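PDB 3ERV: putative C39-like peptidase from Bacillus anthracis, which is of unproven function but probably cleaves peptide bonds as a membrane-associated, papain-like cysteine peptidase of the C39 family. Local coordinates for residues Lys130-Tyr136 with Glu210-Val214; Met58-Ala62 with Ala220-Val224; Gly104-Tyr108 with Val171-Glu177. One frame throughout, in Å; residues are numbered along the deposited sequence.

Starting from the N terminus, helix 50-61 comes first, and its C-terminal part meets strand 220-223, near the C terminus, in contact 2, which closes the longest loop of the three. Contacts 1 and 3 both lie within that loop. The loop 104-108, just before helix 109-119, meets the end of strand 169-173 and the turn after it in contact 3. Helix 132-140 starts between those two segments and pairs with helix 206-215 beyond them, so contacts 1 and 3 cross. Contacts 1 and 2 touch where L135 and W213 pack on A220; contact 3 stands apart, its nearest atoms about 6 Å from contact 2.

Contact 1: Lys130-Tyr136 with Glu210-Val214; sequences KSIEELY and EQAWV
W213 and L135 provide much of the apolar packing between the start of helix 132-140 and helix 206-215. L135 CD2 lies over one face of the indole, 4.0 Å from the centroid of its six-membered ring and 28° off the normal, a CH-pi contact displaced toward CZ2. I132 reaches the other end of the benzo ring, with CD1 3.6 Å from W213 CE3. Its CG1 stands opposite the backbone N (chi1 -161°), which carries this branch toward both W213 and E210; CG1 lies 3.8 Å from E210 CG, the two side chains crossing nearly at right angles. Backbone also borders the indole, with K130 O 3.4 Å from W213 CH2. The two helices run steeply across each other, at 112° between the directions of their short segments. They pack on the antiparallel sheet of the papain-like fold: L135 rests on V145 and I147 of strand 145-150, and A220 of strand 220-223 meets both L135 and W213. W213 NE1 is bonded to the carbonyl of Q219, which fixes the pyrrole edge of the indole. Polar contact is concentrated at E210. Y136 OH donates to E210 OE2 (2.7 Å), which accepts through its anti lone pair and lies in the plane of the phenol ring, at its edge; the carboxylate is turned obliquely to that ring. The same oxygen forms a salt bridge with R206, so a phenol and a guanidinium share it. At the N-cap of helix 132-140, S131 OG gives its proton to E133 OE2 at 2.6 Å.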
ATOM      1  N   LYS A 130       6.705  -2.415  12.358  1.00 58.50           N
ATOM      2  CA  LYS A 130       8.058  -1.983  12.662  1.00 58.81           C
ATOM      3  C   LYS A 130       7.953  -0.494  12.722  1.00 59.12           C
ATOM      4  O   LYS A 130       6.887   0.046  12.440  1.00 59.65           O
ATOM      5  CB  LYS A 130       9.009  -2.357  11.532  1.00 58.79           C
ATOM      6  CG  LYS A 130       9.153  -3.864  11.303  1.00 60.36           C
ATOM      7  CD  LYS A 130       9.901  -4.469  12.438  1.00 62.61           C
ATOM      8  CE  LYS A 130      10.498  -5.793  12.067  1.00 64.57           C
ATOM      9  NZ  LYS A 130       9.587  -6.852  12.542  1.00 67.03           N
ATOM     10  N   SER A 131       9.050   0.186  13.029  1.00 59.54           N
ATOM     11  CA  SER A 131       9.023   1.638  13.173  1.00 60.26           C
ATOM     12  C   SER A 131       9.308   2.326  11.853  1.00 60.23           C
ATOM     13  O   SER A 131       9.945   1.754  10.990  1.00 59.58           O
ATOM     14  CB  SER A 131      10.066   2.083  14.223  1.00 61.05           C
ATOM     15  OG  SER A 131      11.105   2.886  13.664  1.00 61.73           O
ATOM     16  N   ILE A 132       8.884   3.573  11.719  1.00 60.87           N
ATOM     17  CA  ILE A 132       9.182   4.339  10.509  1.00 61.81           C
ATOM     18  C   ILE A 132      10.680   4.264  10.144  1.00 62.28           C
ATOM     19  O   ILE A 132      11.053   4.242   8.959  1.00 62.20           O
ATOM     20  CB  ILE A 132       8.679   5.813  10.632  1.00 62.26           C
ATOM     21  CG1 ILE A 132       8.551   6.479   9.276  1.00 62.38           C
ATOM     22  CG2 ILE A 132       9.558   6.628  11.561  1.00 63.09           C
ATOM     23  CD1 ILE A 132       7.639   5.758   8.359  1.00 66.65           C
ATOM     24  N   GLU A 133      11.540   4.193  11.153  1.00 61.60           N
ATOM     25  CA  GLU A 133      12.969   4.269  10.895  1.00 61.42           C
ATOM     26  C   GLU A 133      13.453   3.058  10.122  1.00 60.11           C
ATOM     27  O   GLU A 133      14.372   3.156   9.322  1.00 59.31           O
ATOM     28  CB  GLU A 133      13.751   4.366  12.205  1.00 62.40           C
ATOM     29  CG  GLU A 133      13.849   5.779  12.751  1.00 67.67           C
ATOM     30  CD  GLU A 133      12.509   6.275  13.277  1.00 73.01           C
ATOM     31  OE1 GLU A 133      12.234   7.493  13.115  1.00 75.56           O
ATOM     32  OE2 GLU A 133      11.734   5.433  13.821  1.00 73.18           O
ATOM     33  N   GLU A 134      12.870   1.909  10.433  1.00 59.07           N
ATOM     34  CA  GLU A 134      13.090   0.695   9.683  1.00 59.81           C
ATOM     35  C   GLU A 134      12.783   0.924   8.198  1.00 58.42           C
ATOM     36  O   GLU A 134      13.512   0.434   7.327  1.00 57.59           O
ATOM     37  CB  GLU A 134      12.149  -0.401  10.181  1.00 60.66           C
ATOM     38  CG  GLU A 134      12.527  -0.961  11.518  1.00 66.47           C
ATOM     39  CD  GLU A 134      13.742  -1.828  11.376  1.00 73.95           C
ATOM     40  OE1 GLU A 134      14.809  -1.427  11.910  1.00 74.56           O
ATOM     41  OE2 GLU A 134      13.629  -2.881  10.675  1.00 78.04           O
ATOM     42  N   LEU A 135      11.685   1.623   7.927  1.00 56.60           N
ATOM     43  CA  LEU A 135      11.274   1.847   6.543  1.00 56.15           C
ATOM     44  C   LEU A 135      12.306   2.703   5.818  1.00 55.84           C
ATOM     45  O   LEU A 135      12.682   2.417   4.673  1.00 55.52           O
ATOM     46  CB  LEU A 135       9.861   2.447   6.449  1.00 55.64           C
ATOM     47  CG  LEU A 135       8.664   1.467   6.433  1.00 54.74           C
ATOM     48  CD1 LEU A 135       8.610   0.648   7.712  1.00 51.83           C
ATOM     49  CD2 LEU A 135       7.327   2.185   6.205  1.00 52.51           C
ATOM     50  N   TYR A 136      12.784   3.732   6.503  1.00 55.82           N
ATOM     51  CA  TYR A 136      13.813   4.604   5.944  1.00 55.91           C
ATOM     52  C   TYR A 136      15.133   3.841   5.709  1.00 54.93           C
ATOM     53  O   TYR A 136      15.852   4.099   4.731  1.00 54.92           O
ATOM     54  CB  TYR A 136      14.035   5.829   6.854  1.00 56.07           C
ATOM     55  CG  TYR A 136      12.815   6.722   7.003  1.00 56.57           C
ATOM     56  CD1 TYR A 136      12.027   7.037   5.911  1.00 57.19           C
ATOM     57  CD2 TYR A 136      12.487   7.293   8.236  1.00 55.72           C
ATOM     58  CE1 TYR A 136      10.920   7.857   6.031  1.00 57.10           C
ATOM     59  CE2 TYR A 136      11.411   8.121   8.370  1.00 57.12           C
ATOM     60  CZ  TYR A 136      10.615   8.402   7.271  1.00 58.55           C
ATOM     61  OH  TYR A 136       9.513   9.226   7.407  1.00 57.42           O
ATOM     62  N   GLU A 210       4.106  10.339   8.621  1.00 59.67           N
ATOM     63  CA  GLU A 210       4.425   9.231   9.498  1.00 59.24           C
ATOM     64  C   GLU A 210       3.279   8.920  10.434  1.00 58.82           C
ATOM     65  O   GLU A 210       3.035   7.753  10.781  1.00 58.62           O
ATOM     66  CB  GLU A 210       5.685   9.541  10.304  1.00 59.70           C
ATOM     67  CG  GLU A 210       6.901   9.903   9.469  1.00 60.87           C
ATOM     68  CD  GLU A 210       8.088  10.305  10.343  1.00 62.62           C
ATOM     69  OE1 GLU A 210       7.853  10.582  11.535  1.00 66.64           O
ATOM     70  OE2 GLU A 210       9.244  10.361   9.857  1.00 62.82           O
ATOM     71  N   GLN A 211       2.588   9.975  10.866  1.00 58.71           N
ATOM     72  CA  GLN A 211       1.506   9.841  11.850  1.00 57.52           C
ATOM     73  C   GLN A 211       0.277   9.203  11.212  1.00 56.51           C
ATOM     74  O   GLN A 211      -0.385   8.338  11.814  1.00 56.66           O
ATOM     75  CB  GLN A 211       1.147  11.212  12.434  1.00 57.64           C
ATOM     76  CG  GLN A 211       2.184  11.753  13.400  1.00 58.72           C
ATOM     77  CD  GLN A 211       1.910  13.198  13.791  1.00 63.91           C
ATOM     78  OE1 GLN A 211       1.291  13.965  13.030  1.00 63.73           O
ATOM     79  NE2 GLN A 211       2.382  13.585  14.976  1.00 63.00           N
ATOM     80  N   ALA A 212      -0.022   9.641   9.994  1.00 55.20           N
ATOM     81  CA  ALA A 212      -1.063   9.014   9.168  1.00 55.18           C
ATOM     82  C   ALA A 212      -0.790   7.502   8.969  1.00 54.56           C
ATOM     83  O   ALA A 212      -1.693   6.676   9.120  1.00 54.46           O
ATOM     84  CB  ALA A 212      -1.178   9.738   7.825  1.00 53.94           C
ATOM     85  N   TRP A 213       0.463   7.175   8.643  1.00 54.63           N
ATOM     86  CA  TRP A 213       0.924   5.772   8.416  1.00 54.29           C
ATOM     87  C   TRP A 213       0.722   4.921   9.666  1.00 54.45           C
ATOM     88  O   TRP A 213       0.144   3.823   9.607  1.00 53.42           O
ATOM     89  CB  TRP A 213       2.406   5.727   8.001  1.00 53.35           C
ATOM     90  CG  TRP A 213       2.917   4.323   7.848  1.00 54.13           C
ATOM     91  CD1 TRP A 213       2.497   3.379   6.939  1.00 54.52           C
ATOM     92  CD2 TRP A 213       3.930   3.687   8.645  1.00 56.87           C
ATOM     93  NE1 TRP A 213       3.213   2.196   7.112  1.00 54.98           N
ATOM     94  CE2 TRP A 213       4.079   2.359   8.161  1.00 55.87           C
ATOM     95  CE3 TRP A 213       4.716   4.107   9.729  1.00 57.16           C
ATOM     96  CZ2 TRP A 213       4.978   1.460   8.724  1.00 58.16           C
ATOM     97  CZ3 TRP A 213       5.609   3.215  10.291  1.00 57.95           C
ATOM     98  CH2 TRP A 213       5.751   1.908   9.777  1.00 59.62           C
ATOM     99  N   VAL A 214       1.196   5.443  10.801  1.00 54.50           N
ATOM    100  CA  VAL A 214       1.016   4.757  12.095  1.00 54.74           C
ATOM    101  C   VAL A 214      -0.478   4.581  12.436  1.00 54.57           C
ATOM    102  O   VAL A 214      -0.920   3.519  12.891  1.00 55.35           O
ATOM    103  CB  VAL A 214       1.758   5.512  13.237  1.00 54.40           C
ATOM    104  CG1 VAL A 214       1.269   5.010  14.592  1.00 53.87           C
ATOM    105  CG2 VAL A 214       3.274   5.335  13.111  1.00 53.61           C
TER

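Contact 2: Met58-Ala62 with Ala220-Val224; sequences MLQYA and AISYV
The C-terminal part of helix 50-61, the helix that in papain-like peptidases starts at the catalytic cysteine, probably C50 here, packs on strand 220-223 of the central antiparallel sheet. A62 and Y223 form the centre of the contact: the methyl CB sits over one face of the phenol ring, 3.7 Å from the centroid and 17° off the normal, a CH-pi contact. M58, one helical turn earlier, approaches the same ring at its edge. Its CG is 3.9 Å from Y223 CE2, and SD is 5.4 Å from the centroid at 83° to the normal, a Met-aromatic contact in the edge geometry. With CG opposite the backbone N (chi1 -168°), the thioether extends toward the strand, where SD meets S222 CA at 3.7 Å and, more loosely, I221 CG2 at 4.2 Å. Y61 crosses Y223 at about a right angle, and its CD2 comes within 3.4 Å of Y223 OH. Behind the strand, S222 OG is bonded to the carbonyl of P144 and to S138 OG. I221, on the face turned to helix 50-61, also packs on F113 and A116 of helix 109-119. The backbone of the strand pairs with V146 at I221 and with V125 at S222. No hydrogen bond joins helix to strand in this contact: they are held by dispersion and by the weak electrostatics of methyl and sulfur against an aromatic ring, so the fit depends on shape.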
ATOM      1  N   MET A  58       6.803  -1.735  -7.151  1.00 41.78           N
ATOM      2  CA  MET A  58       7.803  -2.358  -6.272  1.00 41.19           C
ATOM      3  C   MET A  58       8.382  -3.601  -6.910  1.00 41.74           C
ATOM      4  O   MET A  58       9.626  -3.762  -6.982  1.00 43.11           O
ATOM      5  CB  MET A  58       7.177  -2.728  -4.898  1.00 41.53           C
ATOM      6  CG  MET A  58       8.168  -3.153  -3.704  1.00 40.41           C
ATOM      7  SD  MET A  58       7.486  -4.221  -2.376  1.00 31.37           S
ATOM      8  CE  MET A  58       7.525  -5.780  -3.298  1.00 39.86           C
ATOM      9  N   LEU A  59       7.491  -4.489  -7.369  1.00 41.40           N
ATOM     10  CA  LEU A  59       7.919  -5.742  -8.036  1.00 40.39           C
ATOM     11  C   LEU A  59       8.782  -5.513  -9.299  1.00 40.45           C
ATOM     12  O   LEU A  59       9.804  -6.186  -9.485  1.00 40.83           O
ATOM     13  CB  LEU A  59       6.676  -6.570  -8.409  1.00 38.82           C
ATOM     14  CG  LEU A  59       5.998  -7.240  -7.176  1.00 39.31           C
ATOM     15  CD1 LEU A  59       4.781  -8.074  -7.597  1.00 37.40           C
ATOM     16  CD2 LEU A  59       7.023  -8.111  -6.445  1.00 38.49           C
ATOM     17  N   GLN A  60       8.346  -4.608 -10.180  1.00 40.07           N
ATOM     18  CA  GLN A  60       9.152  -4.173 -11.330  1.00 41.82           C
ATOM     19  C   GLN A  60      10.555  -3.715 -10.947  1.00 42.61           C
ATOM     20  O   GLN A  60      11.547  -4.168 -11.545  1.00 44.09           O
ATOM     21  CB  GLN A  60       8.444  -3.051 -12.117  1.00 41.39           C
ATOM     22  CG  GLN A  60       7.267  -3.569 -12.842  1.00 43.05           C
ATOM     23  CD  GLN A  60       6.506  -2.500 -13.587  1.00 49.89           C
ATOM     24  OE1 GLN A  60       6.947  -1.337 -13.669  1.00 47.39           O
ATOM     25  NE2 GLN A  60       5.339  -2.887 -14.155  1.00 48.38           N
ATOM     26  N   TYR A  61      10.652  -2.801  -9.980  1.00 42.52           N
ATOM     27  CA  TYR A  61      11.975  -2.334  -9.534  1.00 43.03           C
ATOM     28  C   TYR A  61      12.811  -3.479  -8.965  1.00 43.62           C
ATOM     29  O   TYR A  61      14.020  -3.495  -9.111  1.00 44.05           O
ATOM     30  CB  TYR A  61      11.827  -1.311  -8.422  1.00 42.70           C
ATOM     31  CG  TYR A  61      13.041  -0.471  -8.155  1.00 42.16           C
ATOM     32  CD1 TYR A  61      13.575   0.348  -9.154  1.00 39.62           C
ATOM     33  CD2 TYR A  61      13.637  -0.468  -6.888  1.00 39.62           C
ATOM     34  CE1 TYR A  61      14.660   1.187  -8.876  1.00 43.11           C
ATOM     35  CE2 TYR A  61      14.742   0.329  -6.605  1.00 39.35           C
ATOM     36  CZ  TYR A  61      15.234   1.158  -7.594  1.00 42.32           C
ATOM     37  OH  TYR A  61      16.288   1.951  -7.311  1.00 45.89           O
ATOM     38  N   ALA A  62      12.161  -4.422  -8.305  1.00 44.23           N
ATOM     39  CA  ALA A  62      12.863  -5.613  -7.818  1.00 44.09           C
ATOM     40  C   ALA A  62      13.296  -6.574  -8.949  1.00 45.18           C
ATOM     41  O   ALA A  62      13.969  -7.559  -8.678  1.00 45.98           O
ATOM     42  CB  ALA A  62      12.012  -6.337  -6.788  1.00 43.02           C
ATOM     43  N   ALA A 220       3.136  -2.099   6.030  1.00 46.49           N
ATOM     44  CA  ALA A 220       4.186  -1.884   5.013  1.00 46.80           C
ATOM     45  C   ALA A 220       4.767  -3.159   4.488  1.00 47.06           C
ATOM     46  O   ALA A 220       4.978  -4.094   5.233  1.00 48.22           O
ATOM     47  CB  ALA A 220       5.292  -1.025   5.554  1.00 46.13           C
ATOM     48  N   ILE A 221       5.004  -3.195   3.181  1.00 47.49           N
ATOM     49  CA  ILE A 221       5.564  -4.371   2.509  1.00 47.59           C
ATOM     50  C   ILE A 221       6.825  -3.927   1.742  1.00 47.17           C
ATOM     51  O   ILE A 221       6.833  -2.889   1.077  1.00 45.44           O
ATOM     52  CB  ILE A 221       4.588  -4.984   1.468  1.00 48.02           C
ATOM     53  CG1 ILE A 221       3.265  -5.458   2.092  1.00 49.67           C
ATOM     54  CG2 ILE A 221       5.266  -6.089   0.624  1.00 46.41           C
ATOM     55  CD1 ILE A 221       3.479  -6.353   3.232  1.00 54.89           C
ATOM     56  N   SER A 222       7.873  -4.730   1.793  1.00 46.68           N
ATOM     57  CA  SER A 222       9.028  -4.448   0.949  1.00 47.23           C
ATOM     58  C   SER A 222       9.675  -5.758   0.512  1.00 47.61           C
ATOM     59  O   SER A 222       9.007  -6.808   0.472  1.00 46.98           O
ATOM     60  CB  SER A 222      10.039  -3.534   1.673  1.00 47.67           C
ATOM     61  OG  SER A 222      11.090  -3.127   0.784  1.00 47.95           O
ATOM     62  N   TYR A 223      10.958  -5.709   0.171  1.00 47.27           N
ATOM     63  CA  TYR A 223      11.687  -6.933  -0.083  1.00 48.67           C
ATOM     64  C   TYR A 223      13.156  -6.681   0.300  1.00 50.56           C
ATOM     65  O   TYR A 223      13.569  -5.538   0.547  1.00 50.07           O
ATOM     66  CB  TYR A 223      11.549  -7.355  -1.569  1.00 47.04           C
ATOM     67  CG  TYR A 223      12.130  -6.290  -2.511  1.00 48.07           C
ATOM     68  CD1 TYR A 223      13.425  -6.407  -3.033  1.00 46.10           C
ATOM     69  CD2 TYR A 223      11.401  -5.129  -2.819  1.00 47.39           C
ATOM     70  CE1 TYR A 223      13.962  -5.408  -3.865  1.00 46.46           C
ATOM     71  CE2 TYR A 223      11.914  -4.136  -3.646  1.00 48.18           C
ATOM     72  CZ  TYR A 223      13.192  -4.271  -4.173  1.00 47.91           C
ATOM     73  OH  TYR A 223      13.710  -3.261  -5.005  1.00 48.43           O
ATOM     74  N   VAL A 224      13.956  -7.745   0.333  1.00 52.71           N
ATOM     75  CA  VAL A 224      15.378  -7.579   0.599  1.00 55.51           C
ATOM     76  C   VAL A 224      16.247  -7.983  -0.612  1.00 57.95           C
ATOM     77  O   VAL A 224      15.853  -8.829  -1.442  1.00 58.17           O
ATOM     78  CB  VAL A 224      15.796  -8.320   1.904  1.00 55.41           C
ATOM     79  CG1 VAL A 224      15.095  -7.680   3.108  1.00 54.27           C
ATOM     80  CG2 VAL A 224      15.457  -9.808   1.813  1.00 54.07           C
TER

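Contact 3: Gly104-Tyr108 with Val171-Glu177; sequences GYGVY and VSITYNE
Y105 and Y108 bring their phenol oxygens together beside residues S172-T174, 2.7 Å apart (Y105 OH to Y108 OH), a hydrogen bond in which either may donate. Y108 OH also lies 3.1 Å from S172 O, which sits near the plane of the Y108 ring, at its edge; the Y108 proton could go to this carbonyl or to Y105 OH. T174 N donates a weak bond of 3.4 Å to Y105 OH, at an N-H...O angle of 156°. Around this polar core the rings are packed by aliphatic groups. I173 CG2 lies off-centre over Y105, 4.1 Å from the centroid and 30° off the normal. E177 CB reaches Y105 OH at 3.4 Å, and V171 CG2 touches Y108 CE2 at 3.8 Å. The carbonyl oxygen T174 O lies in the plane of the Y105 ring, 3.3 Å from Y105 CE1. Y105 CG stands opposite the backbone N (chi1 174°), which sends the ring out from its loop toward the turn. That turn, a type I beta turn from T174 to E177, is shaped by T174 OG1, which accepts from N176 N in an ST turn and also from N176 ND2. Farther out, W164 meets the Y105 ring and E51 holds V107 N, fixing the loop just before helix 109-119. The E177 side chain borders a probable Cys-His-Asp triad (C50, H178, D194), as in cysteine peptidases of this clan, and E177 OE2 and E51 OE2, like charges, lie close together. The firm hydrogen bond thus joins the two phenols, the links to the strand are weak or shared, and apolar packing carries the rest.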
ATOM      1  N   GLY A 104     -16.750  -1.516  -3.006  1.00 45.23           N
ATOM      2  CA  GLY A 104     -15.433  -2.082  -2.729  1.00 44.51           C
ATOM      3  C   GLY A 104     -14.665  -1.208  -1.777  1.00 45.46           C
ATOM      4  O   GLY A 104     -15.043  -0.049  -1.507  1.00 45.18           O
ATOM      5  N   TYR A 105     -13.578  -1.732  -1.233  1.00 44.35           N
ATOM      6  CA  TYR A 105     -12.794  -0.951  -0.331  1.00 43.49           C
ATOM      7  C   TYR A 105     -11.290  -0.993  -0.713  1.00 44.01           C
ATOM      8  O   TYR A 105     -10.788  -0.089  -1.395  1.00 42.89           O
ATOM      9  CB  TYR A 105     -13.058  -1.444   1.112  1.00 44.05           C
ATOM     10  CG  TYR A 105     -12.162  -0.770   2.142  1.00 43.43           C
ATOM     11  CD1 TYR A 105     -12.195   0.624   2.310  1.00 44.60           C
ATOM     12  CD2 TYR A 105     -11.299  -1.512   2.950  1.00 42.60           C
ATOM     13  CE1 TYR A 105     -11.380   1.259   3.241  1.00 43.02           C
ATOM     14  CE2 TYR A 105     -10.467  -0.883   3.882  1.00 43.03           C
ATOM     15  CZ  TYR A 105     -10.547   0.526   4.023  1.00 43.51           C
ATOM     16  OH  TYR A 105      -9.785   1.209   4.939  1.00 47.87           O
ATOM     17  N   GLY A 106     -10.592  -2.071  -0.334  1.00 43.41           N
ATOM     18  CA  GLY A 106      -9.134  -2.157  -0.556  1.00 43.46           C
ATOM     19  C   GLY A 106      -8.685  -3.437   0.109  1.00 43.46           C
ATOM     20  O   GLY A 106      -9.512  -4.311   0.425  1.00 43.64           O
ATOM     21  N   VAL A 107      -7.389  -3.544   0.353  1.00 43.66           N
ATOM     22  CA  VAL A 107      -6.821  -4.767   0.890  1.00 44.01           C
ATOM     23  C   VAL A 107      -5.694  -4.327   1.808  1.00 44.75           C
ATOM     24  O   VAL A 107      -5.039  -3.316   1.552  1.00 46.91           O
ATOM     25  CB  VAL A 107      -6.301  -5.713  -0.240  1.00 43.21           C
ATOM     26  CG1 VAL A 107      -5.187  -5.013  -1.029  1.00 44.77           C
ATOM     27  CG2 VAL A 107      -5.769  -7.015   0.358  1.00 41.75           C
ATOM     28  N   TYR A 108      -5.480  -5.058   2.893  1.00 45.01           N
ATOM     29  CA  TYR A 108      -4.468  -4.670   3.859  1.00 45.14           C
ATOM     30  C   TYR A 108      -3.184  -5.491   3.650  1.00 45.52           C
ATOM     31  O   TYR A 108      -3.050  -6.232   2.685  1.00 44.38           O
ATOM     32  CB  TYR A 108      -5.023  -4.767   5.288  1.00 45.54           C
ATOM     33  CG  TYR A 108      -5.906  -3.585   5.694  1.00 46.26           C
ATOM     34  CD1 TYR A 108      -6.080  -2.498   4.824  1.00 45.53           C
ATOM     35  CD2 TYR A 108      -6.534  -3.525   6.972  1.00 48.09           C
ATOM     36  CE1 TYR A 108      -6.860  -1.403   5.170  1.00 44.29           C
ATOM     37  CE2 TYR A 108      -7.323  -2.411   7.338  1.00 46.05           C
ATOM     38  CZ  TYR A 108      -7.473  -1.342   6.418  1.00 46.25           C
ATOM     39  OH  TYR A 108      -8.242  -0.203   6.705  1.00 49.03           O
ATOM     40  N   VAL A 171     -12.816  -4.219  12.265  1.00 58.05           N
ATOM     41  CA  VAL A 171     -11.724  -3.563  11.602  1.00 57.63           C
ATOM     42  C   VAL A 171     -12.100  -2.113  11.349  1.00 56.88           C
ATOM     43  O   VAL A 171     -13.219  -1.808  10.971  1.00 55.13           O
ATOM     44  CB  VAL A 171     -11.242  -4.311  10.290  1.00 57.89           C
ATOM     45  CG1 VAL A 171     -12.424  -4.806   9.483  1.00 58.54           C
ATOM     46  CG2 VAL A 171     -10.384  -3.385   9.404  1.00 57.98           C
ATOM     47  N   SER A 172     -11.138  -1.229  11.578  1.00 57.00           N
ATOM     48  CA  SER A 172     -11.321   0.179  11.292  1.00 58.25           C
ATOM     49  C   SER A 172     -10.988   0.498   9.841  1.00 57.34           C
ATOM     50  O   SER A 172      -9.903   0.145   9.350  1.00 58.40           O
ATOM     51  CB  SER A 172     -10.457   1.003  12.222  1.00 58.95           C
ATOM     52  OG  SER A 172     -10.914   0.780  13.548  1.00 63.95           O
ATOM     53  N   ILE A 173     -11.959   1.113   9.159  1.00 55.75           N
ATOM     54  CA  ILE A 173     -11.829   1.518   7.780  1.00 54.11           C
ATOM     55  C   ILE A 173     -12.134   3.016   7.612  1.00 54.14           C
ATOM     56  O   ILE A 173     -12.822   3.628   8.433  1.00 54.26           O
ATOM     57  CB  ILE A 173     -12.756   0.667   6.825  1.00 53.94           C
ATOM     58  CG1 ILE A 173     -14.223   1.045   6.973  1.00 51.78           C
ATOM     59  CG2 ILE A 173     -12.496  -0.878   6.934  1.00 51.60           C
ATOM     60  CD1 ILE A 173     -14.642   1.981   5.882  1.00 48.85           C
ATOM     61  N   THR A 174     -11.544   3.615   6.596  1.00 52.97           N
ATOM     62  CA  THR A 174     -11.889   4.944   6.196  1.00 53.52           C
ATOM     63  C   THR A 174     -11.886   4.964   4.678  1.00 53.94           C
ATOM     64  O   THR A 174     -10.968   4.422   4.080  1.00 52.87           O
ATOM     65  CB  THR A 174     -10.896   6.037   6.718  1.00 53.14           C
ATOM     66  OG1 THR A 174     -11.175   7.250   6.013  1.00 55.98           O
ATOM     67  CG2 THR A 174      -9.420   5.668   6.475  1.00 52.62           C
ATOM     68  N   TYR A 175     -12.875   5.625   4.063  1.00 54.47           N
ATOM     69  CA  TYR A 175     -12.937   5.666   2.601  1.00 56.06           C
ATOM     70  C   TYR A 175     -11.920   6.628   2.008  1.00 55.47           C
ATOM     71  O   TYR A 175     -11.930   6.913   0.826  1.00 56.95           O
ATOM     72  CB  TYR A 175     -14.353   5.975   2.129  1.00 58.06           C
ATOM     73  CG  TYR A 175     -15.415   5.347   3.019  1.00 61.77           C
ATOM     74  CD1 TYR A 175     -15.864   4.037   2.803  1.00 64.67           C
ATOM     75  CD2 TYR A 175     -15.972   6.077   4.087  1.00 69.04           C
ATOM     76  CE1 TYR A 175     -16.852   3.467   3.621  1.00 67.68           C
ATOM     77  CE2 TYR A 175     -16.973   5.530   4.917  1.00 69.40           C
ATOM     78  CZ  TYR A 175     -17.397   4.223   4.685  1.00 71.48           C
ATOM     79  OH  TYR A 175     -18.376   3.687   5.506  1.00 73.65           O
ATOM     80  N   ASN A 176     -11.056   7.120   2.867  1.00 54.35           N
ATOM     81  CA  ASN A 176      -9.859   7.864   2.526  1.00 54.65           C
ATOM     82  C   ASN A 176      -8.664   6.896   2.313  1.00 52.77           C
ATOM     83  O   ASN A 176      -7.570   7.344   2.006  1.00 52.08           O
ATOM     84  CB  ASN A 176      -9.471   8.695   3.795  1.00 55.19           C
ATOM     85  CG  ASN A 176     -10.238   9.973   3.920  1.00 60.66           C
ATOM     86  OD1 ASN A 176      -9.763  11.017   3.475  1.00 66.95           O
ATOM     87  ND2 ASN A 176     -11.432   9.919   4.541  1.00 63.89           N
ATOM     88  N   GLU A 177      -8.850   5.604   2.607  1.00 51.30           N
ATOM     89  CA  GLU A 177      -7.727   4.633   2.538  1.00 51.10           C
ATOM     90  C   GLU A 177      -7.003   4.770   1.209  1.00 49.54           C
ATOM     91  O   GLU A 177      -7.635   4.866   0.158  1.00 49.12           O
ATOM     92  CB  GLU A 177      -8.214   3.171   2.679  1.00 51.06           C
ATOM     93  CG  GLU A 177      -7.071   2.102   2.666  1.00 53.12           C
ATOM     94  CD  GLU A 177      -6.876   1.333   1.333  1.00 54.01           C
ATOM     95  OE1 GLU A 177      -7.596   1.582   0.340  1.00 54.25           O
ATOM     96  OE2 GLU A 177      -5.957   0.471   1.273  1.00 55.06           O
TER